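Long-range contacts in phosphopantetheine adenylyltransferase (Archaeoglobus fulgidus, PDB 3DO8), which probably transfers, reversibly, an adenylyl group from ATP to 4'-phosphopantetheine, giving dephospho-CoA and pyrophosphate in coenzyme A biosynthesis: residues G7-P11 with I45-L49; I31-S37 with P70-T76; Y97-L101 with T116-V120. One frame throughout, in Å; residues are numbered along the deposited sequence.

Overall arrangement
All three contacts are built around one parallel five-stranded sheet with its covering helices, a nucleotidyltransferase fold. Contact 2, partly buried, lies in the sheet itself: strands 31-36 and 71-75 exchange regular backbone hydrogen bonds, with apolar side chains on the Ile33 and Val35 face and a mixed face on the other side. Contact 1 is a surface contact between two loops, centred on a carboxylate held by a hydroxyl and two backbone N-H groups. It touches contact 2 where Thr8 OG1 meets Thr36 OG1 at 2.7 Å. Contact 3, also partly buried, packs helix 97-110 by apolar and CH-pi contacts on strand 116-121, outermost within the chain but extended by the second subunit; its centre is about 17 Å from that of contact 2.

Contact 1. Residues G7-P11 with I45-L49; sequences GTFEP and IRSVL
Glu10 lays its extended side chain across Leu49 and brings its carboxylate to the backbone of 47-49, joining two loops of a nucleotidyltransferase fold. Residues 7-11 lie in the loop that leads from strand 3-7 into the HxGH motif of this superfamily, which includes His16, while 45-49 connect helices 38-44 and 51-66. With CG anti to the backbone N (chi1 -180°) and the chain straight beyond it, Glu10 spans the gap and places both oxygens among donors. OE2 receives the N-H of Val48 through its syn lone pair at 2.7 Å, in an almost straight bond of 173°. OE1 accepts two bonds: Ser47 OG donates on the syn side at 2.6 Å, and Leu49 N comes from above the carboxylate plane at 3.1 Å. These two donors reach OE1 from opposite faces of that plane, so three bonds restrain the rotation of the group.

Apolar atoms line the aliphatic part of the same side chain. Leu49 CD1 lies 3.9 Å from Glu10 CG, and Ile45 CD1 approaches Glu10 CB and, at 4.0 Å, the carboxylate carbon CD. The tip of Ile45 also meets that of Thr8, CD1 to CG2. The hydroxyl of Thr8 is engaged with Thr36 OG1, tying this loop to the neighbouring strand 31-36. Arg54 of helix 51-66 bonds to both loops, through Thr8 O and Leu49 O. Behind the contact, Phe9 points into the interior against Ile33 and Val35, and its ring meets that of His16. Val48 CG2 comes to 3.3 Å from Glu10 OE2, beside the oxygen that its own N-H bonds.

Contact 2. Residues I31-S37 with P70-T76; sequences ITIGVTS and PEIVKIT
Ile33 and Val35 of strand 31-36 each donate and accept a backbone hydrogen bond with strand 71-75. Ile33 N bonds to Glu71 O and Val73 N to Ile33 O; Val35 N then bonds to Val73 O and Ile75 N to Val35 O. Ser37 N continues the pattern to Ile75 O at 2.9 Å. The axes of the two short strands run in parallel sense at 38° to each other.

On the face bearing Ile33 and Val35, Ile33 CD1 meets Pro70 CB at 3.9 Å, and Val35 CG2 meets Ile72 CG2 at 3.8 Å. On the other face Thr32 turns its two branches to different partners. Its chi1 of -57° sets OG1 beside the backbone N and CG2 anti to it, which sends the hydroxyl to Glu71 and the methyl to Val73: OG1 donates to Glu71 OE1 at 2.7 Å from above the carboxylate plane, while CG2 lies against both methyls of Val73. Farther along, Ile75 CD1 lies over the backbone of Gly34, which has no side chain there, 3.4 Å from Gly34 C. A water accepts from Glu71 N and donates to Ile31 O, joining the segments near their N-terminal ends.

Farther out, helix 51-66 covers the Ile33 and Val35 face through Val58 and Arg54, and strand 3-7 bonds the other edge of 31-36. Ser37 OG N-caps helix 38-44 through Met40 N. The ladder satisfies backbone N-H and C=O groups between the strands, while Ile33, Val35, Ile72 and Pro70 give the face under helix 51-66 an apolar surface, and the other face mixes Val73 and Ile75 with the Thr32-Glu71 bond.

Contact 3. Residues Y97-L101 with T116-V120; sequences YEMAL and TIVKV
In the beta-alpha-beta unit formed by strand 89-92, helix 97-110 and strand 116-121, the first turn of the helix packs on the last strand; the short segments 97-101 and 116-120 run nearly antiparallel (174°), with their axes 9.6 Å apart. Tyr97 and Ala100, three residues apart, both face the strand. Lys119 lays its aliphatic chain over one face of the Tyr97 ring, CD standing 4.0 Å from the ring centroid in a CH-pi contact; Leu101 CG lies over the opposite face. Ile117 reaches the same ring at its edge, with CG2 3.9 Å from Tyr97 CE1. Its other branch, extended through CG1, pushes CD1 against the helix, 3.6 Å from Ala100 CB and 3.9 Å from Leu101 CD2. Tyr97 CG is anti to the backbone N (chi1 179°), which carries the ring out over the strand.

The polar ends look to other partners. Lys119 NZ forms a salt bridge with Asp121 of its own chain, and its cation-pi approach to the Tyr97 ring is long and at most weak. Tyr97 OH bonds to Asp121 of the second subunit. Lys119 also pairs with an antiparallel strand of that subunit, continuing the sheet across the interface. Packing of the connecting helix on the second strand is characteristic of the beta-alpha-beta crossover, here in the Rossmann-like fold of the nucleotidyltransferases.

Contact 1. Residues G7-P11 with I45-L49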
ATOM      1  N   GLY A   7      -5.704  -7.041  12.732  1.00 12.80           N
ATOM      2  CA  GLY A   7      -5.527  -6.088  13.807  1.00 14.21           C
ATOM      3  C   GLY A   7      -6.369  -6.407  15.021  1.00 13.50           C
ATOM      4  O   GLY A   7      -7.146  -7.351  15.031  1.00 13.18           O
ATOM      5  N   THR A   8      -6.162  -5.601  16.057  1.00 14.15           N
ATOM      6  CA  THR A   8      -6.982  -5.622  17.256  1.00 14.26           C
ATOM      7  C   THR A   8      -8.110  -4.586  17.131  1.00 14.59           C
ATOM      8  O   THR A   8      -9.206  -4.846  17.547  1.00 14.76           O
ATOM      9  CB  THR A   8      -6.117  -5.349  18.505  1.00 15.05           C
ATOM     10  OG1 THR A   8      -5.217  -6.431  18.687  1.00 15.52           O
ATOM     11  CG2 THR A   8      -6.978  -5.196  19.728  1.00 15.72           C
ATOM     12  N   PHE A   9      -7.818  -3.432  16.541  1.00 14.99           N
ATOM     13  CA  PHE A   9      -8.827  -2.398  16.222  1.00 15.71           C
ATOM     14  C   PHE A   9      -9.467  -1.840  17.472  1.00 16.39           C
ATOM     15  O   PHE A   9     -10.696  -1.608  17.505  1.00 17.49           O
ATOM     16  CB  PHE A   9      -9.901  -2.916  15.240  1.00 15.53           C
ATOM     17  CG  PHE A   9      -9.339  -3.414  13.932  1.00 15.67           C
ATOM     18  CD1 PHE A   9      -8.923  -2.525  12.945  1.00 15.89           C
ATOM     19  CD2 PHE A   9      -9.207  -4.776  13.686  1.00 13.72           C
ATOM     20  CE1 PHE A   9      -8.398  -2.995  11.720  1.00 14.96           C
ATOM     21  CE2 PHE A   9      -8.661  -5.241  12.520  1.00 14.05           C
ATOM     22  CZ  PHE A   9      -8.261  -4.367  11.520  1.00 14.38           C
ATOM     23  N   GLU A  10      -8.654  -1.565  18.489  1.00 16.74           N
ATOM     24  CA  GLU A  10      -9.166  -0.938  19.710  1.00 17.49           C
ATOM     25  C   GLU A  10      -8.309   0.242  20.110  1.00 18.37           C
ATOM     26  O   GLU A  10      -7.155   0.041  20.493  1.00 19.65           O
ATOM     27  CB  GLU A  10      -9.253  -1.922  20.879  1.00 17.97           C
ATOM     28  CG  GLU A  10      -9.795  -1.267  22.164  1.00 18.05           C
ATOM     29  CD  GLU A  10      -9.840  -2.182  23.340  1.00 18.80           C
ATOM     30  OE1 GLU A  10     -10.033  -3.401  23.151  1.00 20.13           O
ATOM     31  OE2 GLU A  10      -9.661  -1.682  24.490  1.00 20.91           O
ATOM     32  N   PRO A  11      -8.847   1.463  20.002  1.00 17.40           N
ATOM     33  CA  PRO A  11     -10.084   1.773  19.304  1.00 17.68           C
ATOM     34  C   PRO A  11      -9.803   1.731  17.795  1.00 17.09           C
ATOM     35  O   PRO A  11      -8.659   1.519  17.369  1.00 17.46           O
ATOM     36  CB  PRO A  11     -10.380   3.202  19.726  1.00 18.11           C
ATOM     37  CG  PRO A  11      -9.088   3.771  19.919  1.00 19.56           C
ATOM     38  CD  PRO A  11      -8.179   2.689  20.444  1.00 18.87           C
ATOM     39  N   ILE A  45      -2.082  -4.838  24.146  1.00 40.39           N
ATOM     40  CA  ILE A  45      -2.634  -3.671  24.857  1.00 39.11           C
ATOM     41  C   ILE A  45      -3.475  -4.088  26.069  1.00 38.08           C
ATOM     42  O   ILE A  45      -3.767  -5.267  26.262  1.00 38.36           O
ATOM     43  CB  ILE A  45      -3.533  -2.814  23.932  1.00 38.99           C
ATOM     44  CG1 ILE A  45      -4.635  -3.676  23.288  1.00 39.09           C
ATOM     45  CG2 ILE A  45      -2.692  -2.126  22.873  1.00 39.15           C
ATOM     46  CD1 ILE A  45      -5.926  -2.932  23.013  1.00 38.25           C
ATOM     47  N   ARG A  46      -3.864  -3.113  26.886  1.00 37.31           N
ATOM     48  CA  ARG A  46      -4.867  -3.355  27.918  1.00 36.07           C
ATOM     49  C   ARG A  46      -6.220  -3.192  27.231  1.00 34.15           C
ATOM     50  O   ARG A  46      -6.815  -2.119  27.261  1.00 34.04           O
ATOM     51  CB  ARG A  46      -4.730  -2.384  29.094  1.00 37.07           C
ATOM     52  CG  ARG A  46      -5.747  -2.630  30.241  1.00 38.01           C
ATOM     53  CD  ARG A  46      -5.863  -1.429  31.172  1.00 39.96           C
ATOM     54  NE  ARG A  46      -7.042  -1.512  32.052  1.00 42.24           N
ATOM     55  CZ  ARG A  46      -8.096  -0.693  32.022  1.00 44.17           C
ATOM     56  NH1 ARG A  46      -8.165   0.316  31.158  1.00 44.92           N
ATOM     57  NH2 ARG A  46      -9.093  -0.874  32.891  1.00 46.21           N
ATOM     58  N   SER A  47      -6.680  -4.278  26.625  1.00 31.63           N
ATOM     59  CA  SER A  47      -7.908  -4.289  25.831  1.00 29.04           C
ATOM     60  C   SER A  47      -9.122  -4.392  26.728  1.00 27.09           C
ATOM     61  O   SER A  47      -9.209  -5.292  27.571  1.00 27.12           O
ATOM     62  CB  SER A  47      -7.905  -5.476  24.864  1.00 29.26           C
ATOM     63  OG  SER A  47      -9.139  -5.594  24.164  1.00 27.78           O
ATOM     64  N   VAL A  48     -10.066  -3.486  26.524  1.00 23.46           N
ATOM     65  CA  VAL A  48     -11.313  -3.500  27.272  1.00 22.51           C
ATOM     66  C   VAL A  48     -12.549  -3.845  26.440  1.00 20.54           C
ATOM     67  O   VAL A  48     -13.640  -3.952  27.012  1.00 21.74           O
ATOM     68  CB  VAL A  48     -11.526  -2.169  28.002  1.00 20.94           C
ATOM     69  CG1 VAL A  48     -10.351  -1.956  29.012  1.00 22.29           C
ATOM     70  CG2 VAL A  48     -11.660  -1.004  27.025  1.00 20.58           C
ATOM     71  N   LEU A  49     -12.390  -4.075  25.126  1.00 18.18           N
ATOM     72  CA  LEU A  49     -13.516  -4.452  24.270  1.00 17.39           C
ATOM     73  C   LEU A  49     -13.414  -5.918  23.877  1.00 16.50           C
ATOM     74  O   LEU A  49     -12.356  -6.328  23.348  1.00 15.92           O
ATOM     75  CB  LEU A  49     -13.544  -3.617  22.981  1.00 15.84           C
ATOM     76  CG  LEU A  49     -13.598  -2.093  23.123  1.00 16.96           C
ATOM     77  CD1 LEU A  49     -13.632  -1.454  21.723  1.00 14.35           C
ATOM     78  CD2 LEU A  49     -14.773  -1.644  24.016  1.00 16.62           C
TER

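Contact 2. Residues I31-S37 with P70-T76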
ATOM      1  N   ILE A  31     -11.475  -9.554   0.393  1.00 20.35           N
ATOM      2  CA  ILE A  31     -10.569  -9.264   1.505  1.00 19.54           C
ATOM      3  C   ILE A  31     -11.049 -10.081   2.689  1.00 18.50           C
ATOM      4  O   ILE A  31     -12.232 -10.415   2.800  1.00 16.83           O
ATOM      5  CB  ILE A  31     -10.547  -7.787   1.888  1.00 20.15           C
ATOM      6  CG1 ILE A  31     -11.892  -7.300   2.463  1.00 20.47           C
ATOM      7  CG2 ILE A  31     -10.179  -6.922   0.671  1.00 22.69           C
ATOM      8  CD1 ILE A  31     -11.771  -5.904   3.018  1.00 23.46           C
ATOM      9  N   THR A  32     -10.100 -10.384   3.553  1.00 16.49           N
ATOM     10  CA  THR A  32     -10.368 -10.979   4.845  1.00 16.34           C
ATOM     11  C   THR A  32      -9.736 -10.105   5.871  1.00 14.94           C
ATOM     12  O   THR A  32      -8.527  -9.813   5.773  1.00 15.40           O
ATOM     13  CB  THR A  32      -9.802 -12.402   4.937  1.00 16.82           C
ATOM     14  OG1 THR A  32     -10.358 -13.189   3.876  1.00 21.43           O
ATOM     15  CG2 THR A  32     -10.157 -13.037   6.214  1.00 19.14           C
ATOM     16  N   ILE A  33     -10.551  -9.645   6.833  1.00 14.18           N
ATOM     17  CA  ILE A  33     -10.066  -8.859   7.936  1.00 13.20           C
ATOM     18  C   ILE A  33      -9.989  -9.754   9.176  1.00 13.18           C
ATOM     19  O   ILE A  33     -11.017 -10.246   9.652  1.00 13.87           O
ATOM     20  CB  ILE A  33     -10.969  -7.626   8.250  1.00 12.09           C
ATOM     21  CG1 ILE A  33     -11.147  -6.749   6.995  1.00 12.71           C
ATOM     22  CG2 ILE A  33     -10.353  -6.842   9.395  1.00 14.20           C
ATOM     23  CD1 ILE A  33     -11.963  -5.481   7.255  1.00 15.21           C
ATOM     24  N   GLY A  34      -8.779  -9.963   9.673  1.00 12.18           N
ATOM     25  CA  GLY A  34      -8.571 -10.696  10.898  1.00 12.70           C
ATOM     26  C   GLY A  34      -8.700  -9.742  12.061  1.00 13.13           C
ATOM     27  O   GLY A  34      -8.125  -8.636  12.034  1.00 12.92           O
ATOM     28  N   VAL A  35      -9.443 -10.171  13.081  1.00 12.36           N
ATOM     29  CA  VAL A  35      -9.543  -9.419  14.325  1.00 13.23           C
ATOM     30  C   VAL A  35      -9.024 -10.330  15.453  1.00 13.64           C
ATOM     31  O   VAL A  35      -9.454 -11.489  15.587  1.00 13.78           O
ATOM     32  CB  VAL A  35     -10.997  -8.963  14.541  1.00 12.50           C
ATOM     33  CG1 VAL A  35     -11.158  -8.333  15.940  1.00 13.44           C
ATOM     34  CG2 VAL A  35     -11.408  -8.007  13.392  1.00 12.66           C
ATOM     35  N   THR A  36      -8.103  -9.811  16.261  1.00 13.52           N
ATOM     36  CA  THR A  36      -7.457 -10.623  17.288  1.00 14.83           C
ATOM     37  C   THR A  36      -8.466 -11.127  18.322  1.00 15.63           C
ATOM     38  O   THR A  36      -9.377 -10.405  18.742  1.00 15.00           O
ATOM     39  CB  THR A  36      -6.359  -9.826  18.008  1.00 15.02           C
ATOM     40  OG1 THR A  36      -6.902  -8.593  18.469  1.00 15.22           O
ATOM     41  CG2 THR A  36      -5.167  -9.544  17.091  1.00 15.83           C
ATOM     42  N   SER A  37      -8.284 -12.364  18.761  1.00 16.83           N
ATOM     43  CA  SER A  37      -9.021 -12.877  19.913  1.00 17.62           C
ATOM     44  C   SER A  37      -8.728 -12.026  21.165  1.00 18.72           C
ATOM     45  O   SER A  37      -7.720 -11.298  21.223  1.00 17.64           O
ATOM     46  CB  SER A  37      -8.586 -14.329  20.157  1.00 17.99           C
ATOM     47  OG  SER A  37      -7.276 -14.314  20.677  1.00 17.35           O
ATOM     48  N   PRO A  70     -17.740  -6.886   5.551  1.00 16.76           N
ATOM     49  CA  PRO A  70     -16.526  -7.645   5.250  1.00 16.70           C
ATOM     50  C   PRO A  70     -16.498  -8.986   5.972  1.00 17.28           C
ATOM     51  O   PRO A  70     -17.077  -9.111   7.046  1.00 17.29           O
ATOM     52  CB  PRO A  70     -15.401  -6.754   5.811  1.00 16.88           C
ATOM     53  CG  PRO A  70     -16.047  -6.043   6.933  1.00 16.50           C
ATOM     54  CD  PRO A  70     -17.495  -5.813   6.531  1.00 17.16           C
ATOM     55  N   GLU A  71     -15.792  -9.948   5.388  1.00 17.75           N
ATOM     56  CA  GLU A  71     -15.489 -11.197   6.067  1.00 18.43           C
ATOM     57  C   GLU A  71     -14.526 -10.898   7.225  1.00 17.06           C
ATOM     58  O   GLU A  71     -13.414 -10.389   6.991  1.00 17.40           O
ATOM     59  CB  GLU A  71     -14.827 -12.228   5.117  1.00 18.79           C
ATOM     60  CG  GLU A  71     -14.434 -13.553   5.835  1.00 20.45           C
ATOM     61  CD  GLU A  71     -13.635 -14.561   5.010  1.00 23.94           C
ATOM     62  OE1 GLU A  71     -12.913 -14.178   4.043  1.00 30.68           O
ATOM     63  OE2 GLU A  71     -13.718 -15.771   5.386  1.00 30.11           O
ATOM     64  N   ILE A  72     -14.932 -11.275   8.438  1.00 17.07           N
ATOM     65  CA  ILE A  72     -14.099 -11.200   9.639  1.00 16.89           C
ATOM     66  C   ILE A  72     -13.705 -12.606  10.064  1.00 17.09           C
ATOM     67  O   ILE A  72     -14.562 -13.498  10.201  1.00 17.97           O
ATOM     68  CB  ILE A  72     -14.835 -10.576  10.893  1.00 17.10           C
ATOM     69  CG1 ILE A  72     -15.336  -9.163  10.607  1.00 18.57           C
ATOM     70  CG2 ILE A  72     -13.928 -10.566  12.143  1.00 17.34           C
ATOM     71  CD1 ILE A  72     -14.341  -8.272  10.181  1.00 18.29           C
ATOM     72  N   VAL A  73     -12.440 -12.781  10.351  1.00 16.13           N
ATOM     73  CA  VAL A  73     -11.970 -14.044  10.916  1.00 17.66           C
ATOM     74  C   VAL A  73     -11.254 -13.744  12.234  1.00 16.58           C
ATOM     75  O   VAL A  73     -10.547 -12.736  12.354  1.00 16.35           O
ATOM     76  CB  VAL A  73     -11.070 -14.790   9.908  1.00 18.63           C
ATOM     77  CG1 VAL A  73     -11.822 -15.043   8.582  1.00 22.38           C
ATOM     78  CG2 VAL A  73      -9.851 -14.019   9.634  1.00 19.90           C
ATOM     79  N   LYS A  74     -11.495 -14.552  13.262  1.00 16.47           N
ATOM     80  CA  LYS A  74     -10.763 -14.396  14.507  1.00 16.56           C
ATOM     81  C   LYS A  74      -9.337 -14.880  14.323  1.00 16.03           C
ATOM     82  O   LYS A  74      -9.099 -16.012  13.829  1.00 16.09           O
ATOM     83  CB  LYS A  74     -11.428 -15.186  15.642  1.00 16.48           C
ATOM     84  CG  LYS A  74     -10.823 -14.960  16.982  1.00 16.70           C
ATOM     85  CD  LYS A  74     -11.474 -15.835  18.061  1.00 18.90           C
ATOM     86  CE  LYS A  74     -12.915 -15.443  18.360  1.00 19.91           C
ATOM     87  NZ  LYS A  74     -13.537 -16.237  19.503  1.00 21.89           N
ATOM     88  N   ILE A  75      -8.398 -14.032  14.721  1.00 15.14           N
ATOM     89  CA  ILE A  75      -6.968 -14.373  14.741  1.00 15.73           C
ATOM     90  C   ILE A  75      -6.663 -14.981  16.114  1.00 15.81           C
ATOM     91  O   ILE A  75      -6.862 -14.339  17.138  1.00 15.11           O
ATOM     92  CB  ILE A  75      -6.087 -13.123  14.496  1.00 15.47           C
ATOM     93  CG1 ILE A  75      -6.330 -12.514  13.119  1.00 16.98           C
ATOM     94  CG2 ILE A  75      -4.609 -13.464  14.612  1.00 16.63           C
ATOM     95  CD1 ILE A  75      -5.731 -11.095  12.942  1.00 17.89           C
ATOM     96  N   THR A  76      -6.229 -16.242  16.121  1.00 15.68           N
ATOM     97  CA  THR A  76      -5.937 -16.979  17.356  1.00 16.59           C
ATOM     98  C   THR A  76      -4.471 -17.451  17.445  1.00 17.47           C
ATOM     99  O   THR A  76      -4.076 -18.144  18.385  1.00 18.88           O
ATOM    100  CB  THR A  76      -6.890 -18.174  17.452  1.00 16.61           C
ATOM    101  OG1 THR A  76      -6.661 -19.034  16.329  1.00 17.91           O
ATOM    102  CG2 THR A  76      -8.362 -17.662  17.447  1.00 18.43           C
TER
HETATM  103  O   HOH W   1     -14.777  -9.166   2.758  1.00 23.08           O

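Contact 3. Residues Y97-L101 with T116-V120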
ATOM      1  N   TYR A  97       4.610  -4.686  10.291  1.00 13.50           N
ATOM      2  CA  TYR A  97       5.479  -4.980   9.145  1.00 14.27           C
ATOM      3  C   TYR A  97       6.515  -6.081   9.438  1.00 13.74           C
ATOM      4  O   TYR A  97       6.750  -6.963   8.609  1.00 12.80           O
ATOM      5  CB  TYR A  97       6.151  -3.696   8.675  1.00 14.67           C
ATOM      6  CG  TYR A  97       7.100  -3.853   7.518  1.00 14.02           C
ATOM      7  CD1 TYR A  97       6.670  -4.240   6.260  1.00 14.72           C
ATOM      8  CD2 TYR A  97       8.437  -3.605   7.674  1.00 15.94           C
ATOM      9  CE1 TYR A  97       7.548  -4.388   5.207  1.00 14.52           C
ATOM     10  CE2 TYR A  97       9.319  -3.742   6.627  1.00 17.94           C
ATOM     11  CZ  TYR A  97       8.872  -4.126   5.387  1.00 17.04           C
ATOM     12  OH  TYR A  97       9.760  -4.259   4.351  1.00 17.72           O
ATOM     13  N   GLU A  98       7.126  -6.057  10.627  1.00 14.09           N
ATOM     14  CA  GLU A  98       8.086  -7.107  10.946  1.00 14.94           C
ATOM     15  C   GLU A  98       7.403  -8.473  10.908  1.00 13.33           C
ATOM     16  O   GLU A  98       8.001  -9.464  10.447  1.00 14.13           O
ATOM     17  CB  GLU A  98       8.739  -6.846  12.303  1.00 15.29           C
ATOM     18  CG  GLU A  98       9.756  -5.723  12.213  1.00 18.61           C
ATOM     19  CD  GLU A  98      10.227  -5.216  13.582  1.00 19.35           C
ATOM     20  OE1 GLU A  98       9.400  -4.647  14.323  1.00 27.21           O
ATOM     21  OE2 GLU A  98      11.413  -5.389  13.898  1.00 25.66           O
ATOM     22  N   MET A  99       6.156  -8.544  11.367  1.00 14.45           N
ATOM     23  CA  MET A  99       5.448  -9.820  11.384  1.00 13.61           C
ATOM     24  C   MET A  99       5.156 -10.248   9.941  1.00 13.41           C
ATOM     25  O   MET A  99       5.216 -11.446   9.623  1.00 12.92           O
ATOM     26  CB  MET A  99       4.174  -9.781  12.209  1.00 13.90           C
ATOM     27  CG  MET A  99       3.444 -11.138  12.298  1.00 15.51           C
ATOM     28  SD  MET A  99       4.302 -12.377  13.339  1.00 13.60           S
ATOM     29  CE  MET A  99       3.883 -13.917  12.492  1.00 19.76           C
ATOM     30  N   ALA A 100       4.847  -9.293   9.067  1.00 11.89           N
ATOM     31  CA  ALA A 100       4.671  -9.609   7.631  1.00 12.65           C
ATOM     32  C   ALA A 100       5.924 -10.249   7.035  1.00 12.02           C
ATOM     33  O   ALA A 100       5.853 -11.202   6.273  1.00 11.38           O
ATOM     34  CB  ALA A 100       4.350  -8.359   6.855  1.00 13.36           C
ATOM     35  N   LEU A 101       7.086  -9.692   7.343  1.00 12.49           N
ATOM     36  CA  LEU A 101       8.319 -10.294   6.840  1.00 12.91           C
ATOM     37  C   LEU A 101       8.474 -11.726   7.358  1.00 12.58           C
ATOM     38  O   LEU A 101       8.875 -12.618   6.616  1.00 13.21           O
ATOM     39  CB  LEU A 101       9.535  -9.474   7.228  1.00 13.70           C
ATOM     40  CG  LEU A 101       9.560  -8.056   6.619  1.00 14.39           C
ATOM     41  CD1 LEU A 101      10.728  -7.287   7.269  1.00 17.21           C
ATOM     42  CD2 LEU A 101       9.640  -8.071   5.094  1.00 15.43           C
ATOM     43  N   THR A 116       2.716 -10.456  -1.561  1.00 11.56           N
ATOM     44  CA  THR A 116       3.235  -9.083  -1.704  1.00 11.56           C
ATOM     45  C   THR A 116       2.825  -8.240  -0.490  1.00 11.81           C
ATOM     46  O   THR A 116       1.640  -8.042  -0.259  1.00 11.11           O
ATOM     47  CB  THR A 116       2.769  -8.425  -3.009  1.00 11.18           C
ATOM     48  OG1 THR A 116       3.292  -9.183  -4.105  1.00 13.86           O
ATOM     49  CG2 THR A 116       3.310  -7.000  -3.111  1.00 13.88           C
ATOM     50  N   ILE A 117       3.813  -7.738   0.244  1.00 11.30           N
ATOM     51  CA  ILE A 117       3.562  -6.915   1.412  1.00 11.61           C
ATOM     52  C   ILE A 117       3.382  -5.472   0.983  1.00 11.11           C
ATOM     53  O   ILE A 117       4.231  -4.888   0.239  1.00 11.60           O
ATOM     54  CB  ILE A 117       4.689  -7.026   2.459  1.00 10.94           C
ATOM     55  CG1 ILE A 117       4.845  -8.493   2.920  1.00 12.97           C
ATOM     56  CG2 ILE A 117       4.445  -6.107   3.656  1.00 12.41           C
ATOM     57  CD1 ILE A 117       6.077  -8.772   3.772  1.00 14.48           C
ATOM     58  N   VAL A 118       2.291  -4.901   1.491  1.00 10.62           N
ATOM     59  CA  VAL A 118       1.925  -3.505   1.248  1.00 10.94           C
ATOM     60  C   VAL A 118       1.919  -2.793   2.599  1.00 11.43           C
ATOM     61  O   VAL A 118       1.033  -3.005   3.416  1.00 10.90           O
ATOM     62  CB  VAL A 118       0.551  -3.392   0.520  1.00 10.92           C
ATOM     63  CG1 VAL A 118       0.181  -1.897   0.315  1.00 13.15           C
ATOM     64  CG2 VAL A 118       0.581  -4.230  -0.772  1.00 11.48           C
ATOM     65  N   LYS A 119       2.967  -2.004   2.860  1.00 12.44           N
ATOM     66  CA  LYS A 119       3.130  -1.351   4.136  1.00 13.48           C
ATOM     67  C   LYS A 119       2.580   0.046   4.031  1.00 13.19           C
ATOM     68  O   LYS A 119       3.037   0.854   3.226  1.00 14.25           O
ATOM     69  CB  LYS A 119       4.602  -1.258   4.508  1.00 13.74           C
ATOM     70  CG  LYS A 119       4.854  -0.682   5.877  1.00 15.58           C
ATOM     71  CD  LYS A 119       6.334  -0.430   6.036  1.00 18.31           C
ATOM     72  CE  LYS A 119       6.672   0.135   7.396  1.00 20.31           C
ATOM     73  NZ  LYS A 119       7.552   1.355   7.265  1.00 23.66           N
ATOM     74  N   VAL A 120       1.593   0.332   4.846  1.00 12.63           N
ATOM     75  CA  VAL A 120       0.973   1.661   4.846  1.00 12.70           C
ATOM     76  C   VAL A 120       1.536   2.403   6.053  1.00 13.51           C
ATOM     77  O   VAL A 120       1.324   1.989   7.202  1.00 13.69           O
ATOM     78  CB  VAL A 120      -0.528   1.529   4.950  1.00 13.24           C
ATOM     79  CG1 VAL A 120      -1.244   2.902   5.017  1.00 14.26           C
ATOM     80  CG2 VAL A 120      -1.053   0.612   3.800  1.00 12.67           C
TER